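Local coordinates for protein cruciform cutting endonuclease 1, mitochondrial (Schizosaccharomyces pombe, PDB 1KCF) that resolves four-way Holliday junctions as a mitochondrial homodimeric endonuclease, cutting at the point of strand exchange, and seems important for maintaining mitochondrial DNA, at residues 40-45 and 236-241; 47-52 and 132-137; 81-86 and 102-107. One frame throughout, in Å; residues are numbered along the deposited sequence.

Contact 1 (40-45 and 236-241); sequences SRVLGI and SGWMRW
Val42 sets both methyls against Trp238, and one of them, CG2, also reaches Met239; it is the one residue of 40-45 that makes a close contact with the helix segment. The CA atoms of Val42 and Met239 stand 8.1 Å apart, a separation bridged by side chains alone. Followed outward, Val42 CB points toward the helix and comes within 4.2 Å of Met239 SD. There the chain forks. CG1, anti to the backbone N (chi1 -180°), goes to the six-membered part of the indole, 4.0 Å from Trp238 CE3. CG2 reaches the next ring atom, Trp238 CZ3, also at 4.0 Å. The same methyl lies 4.1 Å from Met239 CG, so it sits where the two helix side chains come together. The indole is met at a slant, while Val42 and Met239 run past each other in opposite directions. No hydrogen bond crosses; the contact is dispersive and fully buried. Around it, Leu115 touches both Val42 and Trp238, and Arg41 with Val42 faces Ala57 in a G1 beta bulge that starts the strand. Helix 224-253 thus packs on strand 42-47 in the core of the RNase H-like fold of the RuvC resolvase family, whose magnesium-binding Asp46 and Asp230 lie on this same strand and helix.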
loop_
_atom_site.group_PDB
_atom_site.type_symbol
_atom_site.label_atom_id
_atom_site.label_comp_id
_atom_site.label_asym_id
_atom_site.label_seq_id
_atom_site.Cartn_x
_atom_site.Cartn_y
_atom_site.Cartn_z
ATOM N N SER A 40 -8.476 -25.629 0.219
ATOM C CA SER A 40 -9.046 -25.700 1.553
ATOM C C SER A 40 -8.647 -24.409 2.263
ATOM O O SER A 40 -7.601 -23.832 1.969
ATOM C CB SER A 40 -8.507 -26.917 2.323
ATOM O OG SER A 40 -7.102 -26.834 2.515
ATOM N N ARG A 41 -9.489 -23.957 3.185
ATOM C CA ARG A 41 -9.229 -22.732 3.931
ATOM C C ARG A 41 -8.886 -21.583 2.980
ATOM O O ARG A 41 -7.831 -20.959 3.073
ATOM C CB ARG A 41 -8.096 -22.959 4.937
ATOM C CG ARG A 41 -8.334 -24.142 5.875
ATOM C CD ARG A 41 -7.287 -24.206 6.983
ATOM N NE ARG A 41 -7.530 -23.215 8.032
ATOM C CZ ARG A 41 -8.504 -23.304 8.934
ATOM N NH1 ARG A 41 -9.331 -24.341 8.924
ATOM N NH2 ARG A 41 -8.658 -22.356 9.848
ATOM N N VAL A 42 -9.799 -21.325 2.054
ATOM C CA VAL A 42 -9.639 -20.265 1.075
ATOM C C VAL A 42 -10.365 -19.016 1.572
ATOM O O VAL A 42 -11.580 -19.034 1.784
ATOM C CB VAL A 42 -10.228 -20.691 -0.281
ATOM C CG1 VAL A 42 -10.049 -19.580 -1.302
ATOM C CG2 VAL A 42 -9.547 -21.975 -0.758
ATOM N N LEU A 43 -9.615 -17.939 1.773
ATOM C CA LEU A 43 -10.205 -16.689 2.243
ATOM C C LEU A 43 -10.345 -15.669 1.114
ATOM O O LEU A 43 -9.359 -15.080 0.668
ATOM C CB LEU A 43 -9.360 -16.089 3.371
ATOM C CG LEU A 43 -9.883 -14.764 3.936
ATOM C CD1 LEU A 43 -11.217 -14.987 4.639
ATOM C CD2 LEU A 43 -8.864 -14.178 4.907
ATOM N N GLY A 44 -11.575 -15.477 0.648
ATOM C CA GLY A 44 -11.828 -14.516 -0.408
ATOM C C GLY A 44 -12.135 -13.160 0.197
ATOM O O GLY A 44 -13.004 -13.049 1.061
ATOM N N ILE A 45 -11.427 -12.129 -0.253
ATOM C CA ILE A 45 -11.628 -10.786 0.277
ATOM C C ILE A 45 -11.966 -9.725 -0.766
ATOM O O ILE A 45 -11.298 -9.599 -1.793
ATOM C CB ILE A 45 -10.387 -10.310 1.048
ATOM C CG1 ILE A 45 -10.163 -11.201 2.267
ATOM C CG2 ILE A 45 -10.563 -8.858 1.470
ATOM C CD1 ILE A 45 -8.894 -10.887 3.022
ATOM N N SER A 236 -15.777 -19.048 -4.382
ATOM C CA SER A 236 -16.300 -20.211 -5.088
ATOM C C SER A 236 -15.844 -20.228 -6.540
ATOM O O SER A 236 -15.564 -21.290 -7.098
ATOM C CB SER A 236 -17.831 -20.250 -5.016
ATOM O OG SER A 236 -18.420 -19.195 -5.752
ATOM N N GLY A 237 -15.759 -19.050 -7.151
ATOM C CA GLY A 237 -15.325 -18.977 -8.532
ATOM C C GLY A 237 -13.896 -19.468 -8.682
ATOM O O GLY A 237 -13.588 -20.249 -9.575
ATOM N N TRP A 238 -13.019 -19.015 -7.794
ATOM C CA TRP A 238 -11.617 -19.407 -7.844
ATOM C C TRP A 238 -11.415 -20.893 -7.531
ATOM O O TRP A 238 -10.572 -21.562 -8.131
ATOM C CB TRP A 238 -10.811 -18.571 -6.852
ATOM C CG TRP A 238 -9.347 -18.854 -6.886
ATOM C CD1 TRP A 238 -8.424 -18.306 -7.730
ATOM C CD2 TRP A 238 -8.635 -19.753 -6.037
ATOM N NE1 TRP A 238 -7.174 -18.807 -7.452
ATOM C CE2 TRP A 238 -7.274 -19.702 -6.412
ATOM C CE3 TRP A 238 -9.007 -20.603 -4.988
ATOM C CZ2 TRP A 238 -6.290 -20.460 -5.783
ATOM C CZ3 TRP A 238 -8.026 -21.362 -4.358
ATOM C CH2 TRP A 238 -6.682 -21.283 -4.760
ATOM N N MET A 239 -12.175 -21.405 -6.575
ATOM C CA MET A 239 -12.047 -22.804 -6.205
ATOM C C MET A 239 -12.465 -23.708 -7.352
ATOM O O MET A 239 -11.889 -24.777 -7.543
ATOM C CB MET A 239 -12.882 -23.095 -4.962
ATOM C CG MET A 239 -12.304 -22.472 -3.705
ATOM S SD MET A 239 -13.491 -22.405 -2.354
ATOM C CE MET A 239 -13.873 -24.102 -2.181
ATOM N N ARG A 240 -13.458 -23.277 -8.124
ATOM C CA ARG A 240 -13.913 -24.071 -9.251
ATOM C C ARG A 240 -12.869 -24.036 -10.354
ATOM O O ARG A 240 -12.680 -25.030 -11.059
ATOM C CB ARG A 240 -15.262 -23.562 -9.771
ATOM C CG ARG A 240 -16.390 -23.675 -8.749
ATOM C CD ARG A 240 -17.757 -23.398 -9.372
ATOM N NE ARG A 240 -18.243 -24.529 -10.162
ATOM C CZ ARG A 240 -19.387 -24.537 -10.839
ATOM N NH1 ARG A 240 -20.177 -23.473 -10.830
ATOM N NH2 ARG A 240 -19.744 -25.613 -11.525
ATOM N N TRP A 241 -12.181 -22.904 -10.504
ATOM C CA TRP A 241 -11.144 -22.799 -11.526
ATOM C C TRP A 241 -10.077 -23.836 -11.247
ATOM O O TRP A 241 -9.628 -24.539 -12.150
ATOM C CB TRP A 241 -10.477 -21.420 -11.529
ATOM C CG TRP A 241 -11.378 -20.284 -11.872
ATOM C CD1 TRP A 241 -12.573 -20.352 -12.522
ATOM C CD2 TRP A 241 -11.151 -18.897 -11.587
ATOM N NE1 TRP A 241 -13.109 -19.095 -12.660
ATOM C CE2 TRP A 241 -12.259 -18.182 -12.093
ATOM C CE3 TRP A 241 -10.122 -18.189 -10.955
ATOM C CZ2 TRP A 241 -12.367 -16.788 -11.985
ATOM C CZ3 TRP A 241 -10.229 -16.800 -10.846
ATOM C CH2 TRP A 241 -11.345 -16.119 -11.360
#

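Contact 2 (47-52 and 132-137); sequences LGIKNF and TLRVNM
Ile49 and Arg134 carry the apolar part of this contact. The methyl CD1 of Ile49 presses on the root of the arginine, 3.5 Å from Arg134 CB, and remains near its stem as far as Arg134 CD, 3.9 Å away. The two side chains meet at about a right angle. Arg134 is extended from CG to NE (chi2 175°, chi3 -172°), which lays three methylenes beside the one methyl and carries the guanidinium past it.

A second group of contacts joins side chains to backbone. Val135 CG1 faces the main chain of the loop, 4.1 Å from Leu47 O and 4.5 Å from Gly48 CA. In return, Leu47 CD1 comes to 4.3 Å from Val135 O. The backbones come nearest at Gly48, its CA 6.1 Å from that of Val135. A CB on Gly48 would point away from the helix and fall only 2.2 Å from Asn51 ND2, so the tight loop leaves no room for a side chain there.

Charge plays a looser part. Lys50 NZ and Arg134 NH1 are 5.1 Å apart, like charges without contact; each has a long, weak ion pair to an acid, Lys50 with Glu87 and Arg134 with Glu130. No hydrogen bond links the segments.

The loop 47-52 is the hairpin turn between antiparallel strands 42-47 and 52-59, and helix 128-151 lies against it. Met94 of helix 91-109 touches both Ile49 and Met137, while Leu133 and Asn136 of the helix pack on Asn136 and Leu133, respectively, of the second subunit.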
loop_
_atom_site.group_PDB
_atom_site.type_symbol
_atom_site.label_atom_id
_atom_site.label_comp_id
_atom_site.label_asym_id
_atom_site.label_seq_id
_atom_site.Cartn_x
_atom_site.Cartn_y
_atom_site.Cartn_z
ATOM N N LEU A 47 -11.954 -6.003 -1.107
ATOM C CA LEU A 47 -11.429 -4.791 -0.490
ATOM C C LEU A 47 -12.367 -3.592 -0.492
ATOM O O LEU A 47 -12.863 -3.160 -1.537
ATOM C CB LEU A 47 -10.107 -4.388 -1.139
ATOM C CG LEU A 47 -8.925 -5.325 -0.898
ATOM C CD1 LEU A 47 -7.741 -4.864 -1.732
ATOM C CD2 LEU A 47 -8.580 -5.345 0.581
ATOM N N GLY A 48 -12.581 -3.065 0.708
ATOM C CA GLY A 48 -13.429 -1.910 0.916
ATOM C C GLY A 48 -13.251 -1.539 2.373
ATOM O O GLY A 48 -12.778 -2.358 3.159
ATOM N N ILE A 49 -13.604 -0.320 2.750
ATOM C CA ILE A 49 -13.458 0.076 4.143
ATOM C C ILE A 49 -14.806 0.020 4.854
ATOM O O ILE A 49 -14.941 -0.636 5.883
ATOM C CB ILE A 49 -12.846 1.489 4.252
ATOM C CG1 ILE A 49 -11.441 1.474 3.642
ATOM C CG2 ILE A 49 -12.779 1.923 5.710
ATOM C CD1 ILE A 49 -10.757 2.822 3.608
ATOM N N LYS A 50 -15.810 0.682 4.292
ATOM C CA LYS A 50 -17.123 0.674 4.916
ATOM C C LYS A 50 -17.934 -0.550 4.513
ATOM O O LYS A 50 -18.994 -0.816 5.082
ATOM C CB LYS A 50 -17.872 1.971 4.590
ATOM C CG LYS A 50 -17.184 3.202 5.183
ATOM C CD LYS A 50 -18.007 4.467 5.032
ATOM C CE LYS A 50 -17.272 5.662 5.639
ATOM N NZ LYS A 50 -18.060 6.927 5.558
ATOM N N ASN A 51 -17.431 -1.301 3.535
ATOM C CA ASN A 51 -18.106 -2.516 3.095
ATOM C C ASN A 51 -17.102 -3.623 2.784
ATOM O O ASN A 51 -17.134 -4.245 1.715
ATOM C CB ASN A 51 -18.999 -2.254 1.875
ATOM C CG ASN A 51 -18.218 -1.838 0.649
ATOM O OD1 ASN A 51 -18.746 -1.860 -0.462
ATOM N ND2 ASN A 51 -16.964 -1.447 0.838
ATOM N N PHE A 52 -16.198 -3.851 3.728
ATOM C CA PHE A 52 -15.192 -4.895 3.597
ATOM C C PHE A 52 -15.970 -6.201 3.611
ATOM O O PHE A 52 -16.791 -6.429 4.497
ATOM C CB PHE A 52 -14.232 -4.846 4.791
ATOM C CG PHE A 52 -13.154 -5.898 4.758
ATOM C CD1 PHE A 52 -11.998 -5.707 4.011
ATOM C CD2 PHE A 52 -13.294 -7.074 5.484
ATOM C CE1 PHE A 52 -10.992 -6.675 3.990
ATOM C CE2 PHE A 52 -12.299 -8.048 5.471
ATOM C CZ PHE A 52 -11.144 -7.849 4.724
ATOM N N THR A 132 -10.555 5.361 -4.763
ATOM C CA THR A 132 -9.358 4.869 -5.429
ATOM C C THR A 132 -8.156 4.877 -4.494
ATOM O O THR A 132 -7.404 3.908 -4.437
ATOM C CB THR A 132 -9.036 5.721 -6.671
ATOM O OG1 THR A 132 -10.041 5.503 -7.666
ATOM C CG2 THR A 132 -7.675 5.354 -7.247
ATOM N N LEU A 133 -7.984 5.971 -3.758
ATOM C CA LEU A 133 -6.866 6.098 -2.829
ATOM C C LEU A 133 -6.995 5.166 -1.626
ATOM O O LEU A 133 -6.025 4.518 -1.229
ATOM C CB LEU A 133 -6.739 7.551 -2.358
ATOM C CG LEU A 133 -6.171 8.535 -3.391
ATOM C CD1 LEU A 133 -6.349 9.972 -2.912
ATOM C CD2 LEU A 133 -4.692 8.222 -3.630
ATOM N N ARG A 134 -8.192 5.100 -1.051
ATOM C CA ARG A 134 -8.438 4.249 0.107
ATOM C C ARG A 134 -8.188 2.772 -0.185
ATOM O O ARG A 134 -7.450 2.115 0.539
ATOM C CB ARG A 134 -9.878 4.405 0.595
ATOM C CG ARG A 134 -10.279 5.808 0.979
ATOM C CD ARG A 134 -11.763 5.842 1.326
ATOM N NE ARG A 134 -12.259 7.202 1.517
ATOM C CZ ARG A 134 -13.503 7.499 1.878
ATOM N NH1 ARG A 134 -14.382 6.528 2.089
ATOM N NH2 ARG A 134 -13.870 8.766 2.026
ATOM N N VAL A 135 -8.807 2.250 -1.241
ATOM C CA VAL A 135 -8.649 0.841 -1.580
ATOM C C VAL A 135 -7.263 0.484 -2.106
ATOM O O VAL A 135 -6.785 -0.627 -1.880
ATOM C CB VAL A 135 -9.707 0.377 -2.615
ATOM C CG1 VAL A 135 -11.097 0.513 -2.020
ATOM C CG2 VAL A 135 -9.590 1.198 -3.898
ATOM N N ASN A 136 -6.621 1.409 -2.813
ATOM C CA ASN A 136 -5.286 1.132 -3.329
ATOM C C ASN A 136 -4.311 1.042 -2.158
ATOM O O ASN A 136 -3.405 0.207 -2.145
ATOM C CB ASN A 136 -4.828 2.238 -4.288
ATOM C CG ASN A 136 -5.633 2.267 -5.576
ATOM O OD1 ASN A 136 -6.363 1.325 -5.889
ATOM N ND2 ASN A 136 -5.492 3.348 -6.337
ATOM N N MET A 137 -4.515 1.912 -1.177
ATOM C CA MET A 137 -3.669 1.965 -0.000
ATOM C C MET A 137 -3.822 0.705 0.845
ATOM O O MET A 137 -2.833 0.127 1.290
ATOM C CB MET A 137 -4.022 3.194 0.837
ATOM C CG MET A 137 -2.885 3.689 1.697
ATOM S SD MET A 137 -3.315 5.145 2.652
ATOM C CE MET A 137 -3.668 6.309 1.327
#

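Contact 3 (81-86 and 102-107); sequences LDIQWT and FNTLHE
Thr104 turns its methyl onto the backbone of Leu81, with CG2 3.2 Å from Leu81 O. That is a close carbon-oxygen approach, and the hydroxyl is further off, with Thr104 OG1 4.1 Å from the same Leu81 O. The Ile83 side chain passes obliquely across the threonine, its CG1 4.1 Å from Thr104 OG1. A purely apolar contact completes the first shell: Leu81 CD2 and Leu105 CD2 meet at 4.3 Å.

The threonine's rotation explains this division. With CG2 anti to the backbone N and OG1 beside it (chi1 -54°), the hydroxyl can hydrogen-bond to Gln100 O one turn back, while the methyl faces the loop. The loop is shaped in turn by Asn79 OD1, which accepts a hydrogen bond from Ile83 N and a weak one from Leu81 N. Further in, Phe52 touches both Leu81 and Leu105.

Replacing Thr104 by a glycine would probably open a gap beside the Leu81 carbonyl and deprive Gln100 O of its hydroxyl donor.

Trp85 NE1 hydrogen-bonds to Ser93 O near the start of helix 91-109; here, with no hydrogen bond crossing and the threonine's polar group engaged within its own helix, Leu81 and Ile83 meet Thr104 and Leu105 by van der Waals packing.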
loop_
_atom_site.group_PDB
_atom_site.type_symbol
_atom_site.label_atom_id
_atom_site.label_comp_id
_atom_site.label_asym_id
_atom_site.label_seq_id
_atom_site.Cartn_x
_atom_site.Cartn_y
_atom_site.Cartn_z
ATOM N N LEU A 81 -15.428 -8.172 13.096
ATOM C CA LEU A 81 -13.997 -8.454 13.112
ATOM C C LEU A 81 -13.320 -7.860 14.341
ATOM O O LEU A 81 -12.106 -7.974 14.511
ATOM C CB LEU A 81 -13.331 -7.918 11.839
ATOM C CG LEU A 81 -13.675 -8.692 10.561
ATOM C CD1 LEU A 81 -13.028 -8.031 9.351
ATOM C CD2 LEU A 81 -13.201 -10.134 10.702
ATOM N N ASP A 82 -14.116 -7.225 15.196
ATOM C CA ASP A 82 -13.599 -6.620 16.417
ATOM C C ASP A 82 -12.451 -5.661 16.121
ATOM O O ASP A 82 -11.399 -5.719 16.756
ATOM C CB ASP A 82 -13.138 -7.712 17.383
ATOM N N ILE A 83 -12.661 -4.777 15.153
ATOM C CA ILE A 83 -11.644 -3.807 14.775
ATOM C C ILE A 83 -12.069 -2.406 15.196
ATOM O O ILE A 83 -13.073 -1.873 14.721
ATOM C CB ILE A 83 -11.389 -3.850 13.247
ATOM C CG1 ILE A 83 -10.711 -5.173 12.885
ATOM C CG2 ILE A 83 -10.527 -2.672 12.813
ATOM C CD1 ILE A 83 -10.497 -5.376 11.411
ATOM N N GLN A 84 -11.301 -1.823 16.109
ATOM C CA GLN A 84 -11.581 -0.485 16.604
ATOM C C GLN A 84 -10.684 0.474 15.845
ATOM O O GLN A 84 -9.485 0.550 16.099
ATOM C CB GLN A 84 -11.298 -0.411 18.096
ATOM N N TRP A 85 -11.272 1.205 14.907
ATOM C CA TRP A 85 -10.517 2.142 14.095
ATOM C C TRP A 85 -11.325 3.394 13.790
ATOM O O TRP A 85 -12.467 3.316 13.341
ATOM C CB TRP A 85 -10.110 1.468 12.787
ATOM C CG TRP A 85 -9.293 2.330 11.888
ATOM C CD1 TRP A 85 -7.993 2.696 12.062
ATOM C CD2 TRP A 85 -9.713 2.916 10.650
ATOM N NE1 TRP A 85 -7.572 3.471 11.007
ATOM C CE2 TRP A 85 -8.612 3.622 10.125
ATOM C CE3 TRP A 85 -10.916 2.911 9.932
ATOM C CZ2 TRP A 85 -8.672 4.315 8.915
ATOM C CZ3 TRP A 85 -10.979 3.602 8.726
ATOM C CH2 TRP A 85 -9.862 4.293 8.231
ATOM N N THR A 86 -10.720 4.549 14.034
ATOM C CA THR A 86 -11.378 5.819 13.780
ATOM C C THR A 86 -11.086 6.252 12.349
ATOM O O THR A 86 -9.929 6.288 11.929
ATOM C CB THR A 86 -10.884 6.902 14.759
ATOM O OG1 THR A 86 -11.219 6.515 16.098
ATOM C CG2 THR A 86 -11.533 8.241 14.450
ATOM N N PHE A 102 -4.958 -7.297 9.083
ATOM C CA PHE A 102 -4.032 -8.365 8.735
ATOM C C PHE A 102 -3.964 -9.410 9.849
ATOM O O PHE A 102 -4.115 -10.604 9.595
ATOM C CB PHE A 102 -2.640 -7.787 8.491
ATOM C CG PHE A 102 -1.629 -8.803 8.040
ATOM C CD1 PHE A 102 -1.571 -9.200 6.708
ATOM C CD2 PHE A 102 -0.742 -9.372 8.951
ATOM C CE1 PHE A 102 -0.640 -10.150 6.287
ATOM C CE2 PHE A 102 0.190 -10.322 8.544
ATOM C CZ PHE A 102 0.243 -10.714 7.210
ATOM N N ASN A 103 -3.740 -8.955 11.079
ATOM C CA ASN A 103 -3.646 -9.865 12.215
ATOM C C ASN A 103 -4.965 -10.548 12.508
ATOM O O ASN A 103 -5.004 -11.749 12.763
ATOM C CB ASN A 103 -3.205 -9.130 13.487
ATOM C CG ASN A 103 -1.846 -8.496 13.352
ATOM O OD1 ASN A 103 -1.005 -8.960 12.585
ATOM N ND2 ASN A 103 -1.614 -7.433 14.112
ATOM N N THR A 104 -6.048 -9.780 12.481
ATOM C CA THR A 104 -7.360 -10.332 12.779
ATOM C C THR A 104 -7.775 -11.428 11.807
ATOM O O THR A 104 -8.391 -12.411 12.213
ATOM C CB THR A 104 -8.438 -9.233 12.793
ATOM O OG1 THR A 104 -8.044 -8.196 13.699
ATOM C CG2 THR A 104 -9.772 -9.802 13.252
ATOM N N LEU A 105 -7.445 -11.267 10.529
ATOM C CA LEU A 105 -7.810 -12.280 9.540
ATOM C C LEU A 105 -6.955 -13.552 9.668
ATOM O O LEU A 105 -7.442 -14.657 9.425
ATOM C CB LEU A 105 -7.689 -11.708 8.118
ATOM C CG LEU A 105 -8.558 -10.497 7.738
ATOM C CD1 LEU A 105 -8.218 -10.060 6.321
ATOM C CD2 LEU A 105 -10.039 -10.837 7.849
ATOM N N HIS A 106 -5.688 -13.397 10.048
ATOM C CA HIS A 106 -4.794 -14.547 10.198
ATOM C C HIS A 106 -5.095 -15.359 11.450
ATOM O O HIS A 106 -5.071 -16.589 11.425
ATOM C CB HIS A 106 -3.332 -14.092 10.236
ATOM C CG HIS A 106 -2.743 -13.840 8.882
ATOM N ND1 HIS A 106 -2.474 -14.855 7.990
ATOM C CD2 HIS A 106 -2.406 -12.688 8.256
ATOM C CE1 HIS A 106 -1.998 -14.339 6.871
ATOM N NE2 HIS A 106 -1.947 -13.024 7.006
ATOM N N GLU A 107 -5.385 -14.659 12.540
ATOM C CA GLU A 107 -5.673 -15.302 13.814
ATOM C C GLU A 107 -7.049 -15.946 13.846
ATOM O O GLU A 107 -7.252 -16.966 14.503
ATOM C CB GLU A 107 -5.556 -14.280 14.944
#

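How the contacts relate
Contacts 2 and 3 have centres 15 Å apart, and each lies 21 Å from contact 1, yet side chains connect all three. Ile45 joins them from the strand of contact 1: its CG2 is 3.4 Å from Phe52 CE1 of contact 2, and its CD1 is 3.5 Å from Leu105 CD1 of contact 3. Phe52 CE2 continues to Leu81 CD1 at 3.9 Å. Val42 and Ile45 set their CB atoms on opposite sides of strand 42-47, so contact 1 packs on one and contacts 2 and 3 are reached from the other. Measured between side chains, Leu47 is about 6 Å, Leu105 about 11 Å and Trp238 about 12 Å from magnesium-binding Asp46, and Leu47 about 9 Å from Asp230.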